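Local coordinates for penicillin-binding protein (Bacillus halodurans, PDB 3TG9), which probably binds penicillin-like beta-lactams and reacts with them covalently, as a serine enzyme of the beta-lactamase family, at residues 103-108 and 151-156; 52-57 and 291-296; 126-131 and 220-225. One frame throughout, in Å; residues are numbered along the deposited sequence.

Contact 2 brings 52-57, the loop ahead of helix 58-70, against the end of strand 284-293 and the turn into strand 296-303 of the large antiparallel sheet. Contacts 1 and 3 lie within the chain that runs between these two segments; their own segments alternate in the order 103-108, 126-131, 151-156, 220-225. The three centres are 14 to 16 Å apart. Contacts 1 and 2 meet where Tyr152 OH lies 3.1 Å from Ser55 OG, the place expected for the active site of this family; contact 3 reaches contact 2 through Leu220 and Gly225, but stays about 5 Å, between nearest atoms, from contact 1.

Contact 1 (103-108 and 151-156); sequences VPDYFD and HYNNAG
The carboxylate of Asp105 receives two successive backbone N-H groups of 151-156: Asn154 N at 3.0 Å from OD2 and Ala155 N at 3.0 Å from OD1. Both come from above the carboxylate plane. Phe107 N closes an Asx turn on Asp105 OD1 and meets it from the opposite face to Ala155 N, so this oxygen is gripped from both sides. The Asn153 amide stacks almost parallel on the carboxylate, planes 8° apart. Its OD1 caps Gly156 N at 2.7 Å, while ND2 makes a weak bond to Val103 O. Asn154 ND2 reaches Phe107 O (3.1 Å) in the carbonyl plane, and its CG, anti to the carbonyl carbon (chi1 -68°), sends the amide alongside Phe107. At the other end His151 CE1, at the ring edge, lies 3.1 Å from both OD1 and OD2 of Asp108, whose OD2 also accepts from Glu110 N; ring and carboxylate are nearly perpendicular. Further out, Asn154 OD1 and Tyr152 OH both bond Lys58 NZ, Tyr152 OH also bonds Ser55 OG, and Tyr106 OH bonds Asp227. The tyrosine and the asparagine two residues on fit the YxN motif of class C beta-lactamases and related penicillin-binding proteins, here in the turn leading into helix 155-168.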
loop_
_atom_site.group_PDB
_atom_site.type_symbol
_atom_site.label_atom_id
_atom_site.label_comp_id
_atom_site.label_asym_id
_atom_site.label_seq_id
_atom_site.Cartn_x
_atom_site.Cartn_y
_atom_site.Cartn_z
ATOM N N VAL B 103 19.227 23.213 -11.127
ATOM C CA VAL B 103 17.765 23.110 -11.185
ATOM C C VAL B 103 17.147 23.039 -9.789
ATOM O O VAL B 103 17.804 22.614 -8.837
ATOM C CB VAL B 103 17.295 21.879 -12.003
ATOM C CG1 VAL B 103 17.767 21.987 -13.436
ATOM C CG2 VAL B 103 17.782 20.582 -11.368
ATOM N N PRO B 104 15.880 23.467 -9.657
ATOM C CA PRO B 104 15.186 23.288 -8.378
ATOM C C PRO B 104 14.873 21.809 -8.184
ATOM O O PRO B 104 14.692 21.087 -9.165
ATOM C CB PRO B 104 13.893 24.073 -8.569
ATOM C CG PRO B 104 13.647 24.043 -10.042
ATOM C CD PRO B 104 14.999 24.021 -10.700
ATOM N N ASP B 105 14.818 21.371 -6.932
ATOM C CA ASP B 105 14.573 19.973 -6.595
ATOM C C ASP B 105 13.175 19.878 -5.998
ATOM O O ASP B 105 12.653 20.869 -5.490
ATOM C CB ASP B 105 15.608 19.538 -5.559
ATOM C CG ASP B 105 15.815 18.032 -5.518
ATOM O OD1 ASP B 105 14.944 17.280 -6.013
ATOM O OD2 ASP B 105 16.867 17.617 -4.980
ATOM N N TYR B 106 12.553 18.705 -6.058
ATOM C CA TYR B 106 11.297 18.517 -5.336
ATOM C C TYR B 106 11.578 17.986 -3.931
ATOM O O TYR B 106 10.696 17.959 -3.075
ATOM C CB TYR B 106 10.341 17.600 -6.103
ATOM C CG TYR B 106 10.757 16.141 -6.164
ATOM C CD1 TYR B 106 10.204 15.204 -5.299
ATOM C CD2 TYR B 106 11.686 15.703 -7.095
ATOM C CE1 TYR B 106 10.568 13.865 -5.352
ATOM C CE2 TYR B 106 12.059 14.365 -7.157
ATOM C CZ TYR B 106 11.499 13.454 -6.281
ATOM O OH TYR B 106 11.872 12.131 -6.341
ATOM N N PHE B 107 12.826 17.586 -3.702
ATOM C CA PHE B 107 13.255 17.033 -2.420
ATOM C C PHE B 107 14.739 17.322 -2.212
ATOM O O PHE B 107 15.607 16.518 -2.577
ATOM C CB PHE B 107 12.978 15.517 -2.357
ATOM C CG PHE B 107 13.222 14.907 -0.997
ATOM C CD1 PHE B 107 12.491 15.320 0.103
ATOM C CD2 PHE B 107 14.172 13.911 -0.823
ATOM C CE1 PHE B 107 12.713 14.764 1.356
ATOM C CE2 PHE B 107 14.398 13.351 0.429
ATOM C CZ PHE B 107 13.665 13.780 1.516
ATOM N N ASP B 108 15.026 18.487 -1.643
ATOM C CA ASP B 108 16.399 18.908 -1.385
ATOM C C ASP B 108 16.894 18.267 -0.098
ATOM O O ASP B 108 16.549 18.707 1.000
ATOM C CB ASP B 108 16.465 20.429 -1.275
ATOM C CG ASP B 108 17.879 20.948 -1.198
ATOM O OD1 ASP B 108 18.085 22.112 -1.589
ATOM O OD2 ASP B 108 18.780 20.206 -0.755
ATOM N N HIS B 151 25.590 20.172 -5.898
ATOM C CA HIS B 151 24.441 20.090 -5.010
ATOM C C HIS B 151 23.562 18.891 -5.352
ATOM O O HIS B 151 22.872 18.887 -6.377
ATOM C CB HIS B 151 23.621 21.374 -5.086
ATOM C CG HIS B 151 22.634 21.521 -3.971
ATOM N ND1 HIS B 151 21.367 20.987 -4.022
ATOM C CD2 HIS B 151 22.735 22.137 -2.768
ATOM C CE1 HIS B 151 20.726 21.269 -2.904
ATOM N NE2 HIS B 151 21.534 21.968 -2.125
ATOM N N TYR B 152 23.589 17.874 -4.495
ATOM C CA TYR B 152 22.825 16.650 -4.753
ATOM C C TYR B 152 21.357 16.952 -5.042
ATOM O O TYR B 152 20.672 17.582 -4.242
ATOM C CB TYR B 152 22.948 15.659 -3.591
ATOM C CG TYR B 152 22.486 14.265 -3.953
ATOM C CD1 TYR B 152 23.342 13.378 -4.590
ATOM C CD2 TYR B 152 21.186 13.839 -3.672
ATOM C CE1 TYR B 152 22.926 12.093 -4.931
ATOM C CE2 TYR B 152 20.757 12.558 -4.010
ATOM C CZ TYR B 152 21.636 11.688 -4.639
ATOM O OH TYR B 152 21.233 10.412 -4.982
ATOM N N ASN B 153 20.887 16.487 -6.192
ATOM C CA ASN B 153 19.597 16.890 -6.721
ATOM C C ASN B 153 18.832 15.717 -7.344
ATOM O O ASN B 153 19.292 15.105 -8.312
ATOM C CB ASN B 153 19.812 17.993 -7.759
ATOM C CG ASN B 153 18.524 18.650 -8.194
ATOM O OD1 ASN B 153 17.620 17.991 -8.689
ATOM N ND2 ASN B 153 18.444 19.965 -8.022
ATOM N N ASN B 154 17.654 15.426 -6.800
ATOM C CA ASN B 154 16.846 14.310 -7.271
ATOM C C ASN B 154 16.077 14.625 -8.551
ATOM O O ASN B 154 16.037 13.814 -9.487
ATOM C CB ASN B 154 15.902 13.861 -6.164
ATOM C CG ASN B 154 16.640 13.240 -5.004
ATOM O OD1 ASN B 154 17.261 12.189 -5.147
ATOM N ND2 ASN B 154 16.581 13.883 -3.848
ATOM N N ALA B 155 15.479 15.812 -8.593
ATOM C CA ALA B 155 14.759 16.256 -9.782
ATOM C C ALA B 155 15.682 16.205 -10.996
ATOM O O ALA B 155 15.256 15.892 -12.105
ATOM C CB ALA B 155 14.199 17.664 -9.576
ATOM N N GLY B 156 16.958 16.498 -10.776
ATOM C CA GLY B 156 17.933 16.441 -11.848
ATOM C C GLY B 156 18.020 15.073 -12.494
ATOM O O GLY B 156 18.306 14.953 -13.687
#

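Contact 2 (52-57 and 291-296); sequences GIASGC and GYDPGV
Ala54 and Asp293 both start out toward the opposing chain, and Asp293 OD2 ends 3.2 Å from Ala54 CB. Val296 comes in beside them: its CG1, anti to the backbone N (chi1 171°), lies 4.1 Å from Ala54 CB and 3.3 Å from Gly52 O. The carboxylate oxygen and the valine branch meet the Ala54 methyl from directions about a right angle apart, while its carbon also packs against the backbone of 291-292, 3.6 Å from Tyr292 N. Gly291 packs its CA directly against the opposing chain, 3.7 Å from both Ile53 O and Ser55 N. Ser55, Lys58 and Tyr152 fit the SxxK and tyrosine pattern of serine beta-lactamases and penicillin-binding proteins, so Ser55 is probably the nucleophile, set on the 3-10 turn that leads into helix 58-70, beside the end of strand 284-293. Its OG bonds Tyr152 OH, and more weakly Lys58 NZ. Two waters join the segments in place of direct polar contacts. One accepts from Ala54 N at 2.7 Å and donates to Asp293 OD2; the other accepts from Tyr292 N and lies 2.7 Å from Ser55 OG. A type II turn from Asp293 to Val296, closed by Val296 N to Asp293 O, brings the carboxylate and the valine to the same side. Tyr292 leaves the chain away from 52-57, and its ring meets that of His299 and touches Cys297.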
loop_
_atom_site.group_PDB
_atom_site.type_symbol
_atom_site.label_atom_id
_atom_site.label_comp_id
_atom_site.label_asym_id
_atom_site.label_seq_id
_atom_site.Cartn_x
_atom_site.Cartn_y
_atom_site.Cartn_z
ATOM N N GLY B 52 14.145 -2.829 -2.554
ATOM C CA GLY B 52 14.199 -1.488 -3.109
ATOM C C GLY B 52 15.534 -0.875 -2.727
ATOM O O GLY B 52 16.048 -1.153 -1.640
ATOM N N ILE B 53 16.101 -0.051 -3.602
ATOM C CA ILE B 53 17.442 0.505 -3.352
ATOM C C ILE B 53 17.526 2.036 -3.348
ATOM O O ILE B 53 18.627 2.610 -3.311
ATOM C CB ILE B 53 18.480 -0.072 -4.342
ATOM C CG1 ILE B 53 18.290 0.516 -5.741
ATOM C CG2 ILE B 53 18.375 -1.610 -4.409
ATOM C CD1 ILE B 53 19.256 -0.077 -6.776
ATOM N N ALA B 54 16.372 2.699 -3.380
ATOM C CA ALA B 54 16.343 4.155 -3.329
ATOM C C ALA B 54 17.284 4.749 -4.377
ATOM O O ALA B 54 17.286 4.296 -5.524
ATOM C CB ALA B 54 16.707 4.624 -1.937
ATOM N N SER B 55 18.090 5.737 -3.976
ATOM C CA SER B 55 19.050 6.403 -4.869
ATOM C C SER B 55 20.148 5.509 -5.467
ATOM O O SER B 55 20.899 5.948 -6.330
ATOM C CB SER B 55 19.725 7.589 -4.158
ATOM O OG SER B 55 18.831 8.676 -4.009
ATOM N N GLY B 56 20.269 4.275 -5.005
ATOM C CA GLY B 56 21.261 3.382 -5.574
ATOM C C GLY B 56 21.176 3.313 -7.089
ATOM O O GLY B 56 22.192 3.151 -7.766
ATOM N N CYS B 57 19.964 3.438 -7.628
ATOM C CA CYS B 57 19.734 3.198 -9.052
ATOM C C CYS B 57 19.896 4.439 -9.936
ATOM O O CYS B 57 19.618 4.389 -11.140
ATOM C CB CYS B 57 18.358 2.559 -9.284
ATOM S SG CYS B 57 16.980 3.601 -8.824
ATOM N N GLY B 291 21.604 4.498 -1.051
ATOM C CA GLY B 291 20.263 5.047 -1.112
ATOM C C GLY B 291 19.623 4.914 0.243
ATOM O O GLY B 291 19.851 3.923 0.940
ATOM N N TYR B 292 18.850 5.927 0.621
ATOM C CA TYR B 292 18.040 5.889 1.829
ATOM C C TYR B 292 16.621 6.383 1.548
ATOM O O TYR B 292 16.424 7.489 1.036
ATOM C CB TYR B 292 18.675 6.735 2.933
ATOM C CG TYR B 292 19.915 6.109 3.522
ATOM C CD1 TYR B 292 21.138 6.153 2.846
ATOM C CD2 TYR B 292 19.866 5.468 4.755
ATOM C CE1 TYR B 292 22.292 5.569 3.391
ATOM C CE2 TYR B 292 21.002 4.886 5.305
ATOM C CZ TYR B 292 22.210 4.940 4.623
ATOM O OH TYR B 292 23.313 4.352 5.192
ATOM N N ASP B 293 15.640 5.545 1.873
ATOM C CA ASP B 293 14.233 5.914 1.772
ATOM C C ASP B 293 13.562 5.424 3.050
ATOM O O ASP B 293 14.133 4.602 3.778
ATOM C CB ASP B 293 13.572 5.227 0.567
ATOM C CG ASP B 293 13.672 6.038 -0.725
ATOM O OD1 ASP B 293 13.774 7.278 -0.661
ATOM O OD2 ASP B 293 13.628 5.421 -1.821
ATOM N N PRO B 294 12.352 5.921 3.341
ATOM C CA PRO B 294 11.590 5.280 4.417
ATOM C C PRO B 294 11.472 3.768 4.196
ATOM O O PRO B 294 11.010 3.340 3.143
ATOM C CB PRO B 294 10.226 5.969 4.317
ATOM C CG PRO B 294 10.596 7.394 3.874
ATOM C CD PRO B 294 11.718 7.176 2.876
ATOM N N GLY B 295 11.919 2.982 5.171
ATOM C CA GLY B 295 11.888 1.533 5.080
ATOM C C GLY B 295 12.942 0.898 4.188
ATOM O O GLY B 295 12.851 -0.293 3.870
ATOM N N VAL B 296 13.936 1.685 3.780
ATOM C CA VAL B 296 14.939 1.239 2.814
ATOM C C VAL B 296 16.324 1.824 3.083
ATOM O O VAL B 296 16.459 3.028 3.320
ATOM C CB VAL B 296 14.571 1.708 1.405
ATOM C CG1 VAL B 296 15.712 1.441 0.444
ATOM C CG2 VAL B 296 13.286 1.043 0.931
HETATM O O HOH W 1 13.741 2.525 -2.778
HETATM O O HOH W 2 18.144 7.802 -1.519
#

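Contact 3 (126-131 and 220-225); sequences HLRRLK and LPVIGG
Val222 packs against Arg128 by van der Waals contact: its CG2 lies 3.4 Å from Arg128 NH1, and CG1 rests over the centre of the guanidinium, 3.7 Å above its plane. The bends of the arginine chain at chi2 and chi3 lay one face of the guanidinium against the valine. CG1 of Val222, set between the backbone N and the carbonyl carbon (chi1 56°), also meets Leu127 O at 3.5 Å. Beside it, Ile223 turns CG2 toward the same strip of backbone, 3.8 Å from both Leu127 O and Arg128 O. Leu127 CB touches Pro221 CB at 4.1 Å, and farther along Leu130 CD2 rests on Gly225 CA, where glycine lets the leucine methyl come close to the backbone. The two segments are loops, one between helices 93-98 and 155-168 and the other between strands 213-215 and 231-232, so the contact joins irregular parts of the fold near helix 155-168, outside the large sheet. Leu130 also reaches Leu162 and Glu165 of that helix. Of the polar interactions, the one bridging the segments is a water that donates to Leu127 O and to Ile223 O, 2.8 Å from each, tying two backbone carbonyls together. Charge pairing lies outside the segments: Arg128 NH1 forms a salt bridge with Asp195, which would help hold the guanidinium over Val222. At the subunit interface, Val222 packs on Tyr218 and His126 on Lys120, both of the second subunit.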
loop_
_atom_site.group_PDB
_atom_site.type_symbol
_atom_site.label_atom_id
_atom_site.label_comp_id
_atom_site.label_asym_id
_atom_site.label_seq_id
_atom_site.Cartn_x
_atom_site.Cartn_y
_atom_site.Cartn_z
ATOM N N HIS B 126 -0.230 8.266 -7.680
ATOM C CA HIS B 126 -0.379 8.828 -9.010
ATOM C C HIS B 126 0.952 9.284 -9.618
ATOM O O HIS B 126 0.980 9.905 -10.683
ATOM C CB HIS B 126 -1.472 9.894 -9.041
ATOM C CG HIS B 126 -2.850 9.312 -8.960
ATOM N ND1 HIS B 126 -3.771 9.694 -8.012
ATOM C CD2 HIS B 126 -3.441 8.330 -9.686
ATOM C CE1 HIS B 126 -4.882 8.997 -8.175
ATOM N NE2 HIS B 126 -4.709 8.161 -9.183
ATOM N N LEU B 127 2.051 8.941 -8.948
ATOM C CA LEU B 127 3.391 9.148 -9.499
ATOM C C LEU B 127 3.835 7.906 -10.244
ATOM O O LEU B 127 4.673 7.152 -9.757
ATOM C CB LEU B 127 4.385 9.441 -8.380
ATOM C CG LEU B 127 4.107 10.781 -7.713
ATOM C CD1 LEU B 127 4.784 10.878 -6.354
ATOM C CD2 LEU B 127 4.565 11.887 -8.645
ATOM N N ARG B 128 3.279 7.697 -11.430
ATOM C CA ARG B 128 3.514 6.461 -12.161
ATOM C C ARG B 128 4.422 6.641 -13.377
ATOM O O ARG B 128 5.057 5.691 -13.833
ATOM C CB ARG B 128 2.172 5.848 -12.539
ATOM C CG ARG B 128 1.190 5.924 -11.392
ATOM C CD ARG B 128 0.228 4.765 -11.402
ATOM N NE ARG B 128 0.869 3.514 -11.025
ATOM C CZ ARG B 128 0.429 2.679 -10.079
ATOM N NH1 ARG B 128 1.096 1.560 -9.840
ATOM N NH2 ARG B 128 -0.665 2.945 -9.372
ATOM N N ARG B 129 4.486 7.867 -13.885
ATOM C CA ARG B 129 5.377 8.192 -14.984
ATOM C C ARG B 129 6.293 9.299 -14.514
ATOM O O ARG B 129 5.944 10.059 -13.611
ATOM C CB ARG B 129 4.595 8.665 -16.206
ATOM C CG ARG B 129 3.531 7.701 -16.698
ATOM C CD ARG B 129 4.139 6.408 -17.207
ATOM N NE ARG B 129 5.407 6.622 -17.902
ATOM C CZ ARG B 129 5.515 7.000 -19.172
ATOM N NH1 ARG B 129 4.426 7.222 -19.904
ATOM N NH2 ARG B 129 6.716 7.161 -19.715
ATOM N N LEU B 130 7.466 9.391 -15.122
ATOM C CA LEU B 130 8.436 10.392 -14.723
ATOM C C LEU B 130 7.877 11.802 -14.881
ATOM O O LEU B 130 8.177 12.690 -14.085
ATOM C CB LEU B 130 9.729 10.226 -15.520
ATOM C CG LEU B 130 10.466 8.895 -15.337
ATOM C CD1 LEU B 130 11.835 8.973 -15.955
ATOM C CD2 LEU B 130 10.568 8.531 -13.875
ATOM N N LYS B 131 7.056 12.011 -15.904
ATOM C CA LYS B 131 6.477 13.332 -16.117
ATOM C C LYS B 131 5.613 13.780 -14.950
ATOM O O LYS B 131 5.402 14.976 -14.751
ATOM C CB LYS B 131 5.707 13.408 -17.440
ATOM C CG LYS B 131 5.357 12.066 -18.066
ATOM C CD LYS B 131 3.977 11.594 -17.657
ATOM C CE LYS B 131 2.941 12.675 -17.907
ATOM N NZ LYS B 131 2.995 13.154 -19.313
ATOM N N LEU B 220 6.627 6.330 -0.427
ATOM C CA LEU B 220 7.465 6.483 -1.621
ATOM C C LEU B 220 6.580 6.617 -2.859
ATOM O O LEU B 220 5.411 6.250 -2.816
ATOM C CB LEU B 220 8.372 5.262 -1.801
ATOM C CG LEU B 220 9.645 5.113 -0.960
ATOM C CD1 LEU B 220 9.354 5.030 0.525
ATOM C CD2 LEU B 220 10.411 3.880 -1.419
ATOM N N PRO B 221 7.131 7.147 -3.964
ATOM C CA PRO B 221 6.381 7.054 -5.222
ATOM C C PRO B 221 6.011 5.592 -5.468
ATOM O O PRO B 221 6.783 4.684 -5.128
ATOM C CB PRO B 221 7.388 7.547 -6.263
ATOM C CG PRO B 221 8.296 8.473 -5.492
ATOM C CD PRO B 221 8.411 7.867 -4.124
ATOM N N VAL B 222 4.841 5.362 -6.045
ATOM C CA VAL B 222 4.284 4.020 -6.105
ATOM C C VAL B 222 5.214 3.082 -6.866
ATOM O O VAL B 222 5.216 1.879 -6.632
ATOM C CB VAL B 222 2.873 4.025 -6.730
ATOM C CG1 VAL B 222 2.908 4.660 -8.106
ATOM C CG2 VAL B 222 2.285 2.607 -6.785
ATOM N N ILE B 223 6.015 3.643 -7.766
ATOM C CA ILE B 223 6.948 2.846 -8.546
ATOM C C ILE B 223 8.256 3.609 -8.628
ATOM O O ILE B 223 8.266 4.834 -8.561
ATOM C CB ILE B 223 6.405 2.532 -9.965
ATOM C CG1 ILE B 223 7.335 1.566 -10.709
ATOM C CG2 ILE B 223 6.222 3.804 -10.768
ATOM C CD1 ILE B 223 6.787 1.125 -12.061
ATOM N N GLY B 224 9.362 2.879 -8.736
ATOM C CA GLY B 224 10.675 3.492 -8.800
ATOM C C GLY B 224 10.871 4.207 -10.120
ATOM O O GLY B 224 10.107 3.991 -11.068
ATOM N N GLY B 225 11.893 5.055 -10.184
ATOM C CA GLY B 225 12.143 5.855 -11.363
ATOM C C GLY B 225 13.613 6.183 -11.546
ATOM O O GLY B 225 14.487 5.525 -10.979
HETATM O O HOH W 3 7.401 6.873 -10.280
#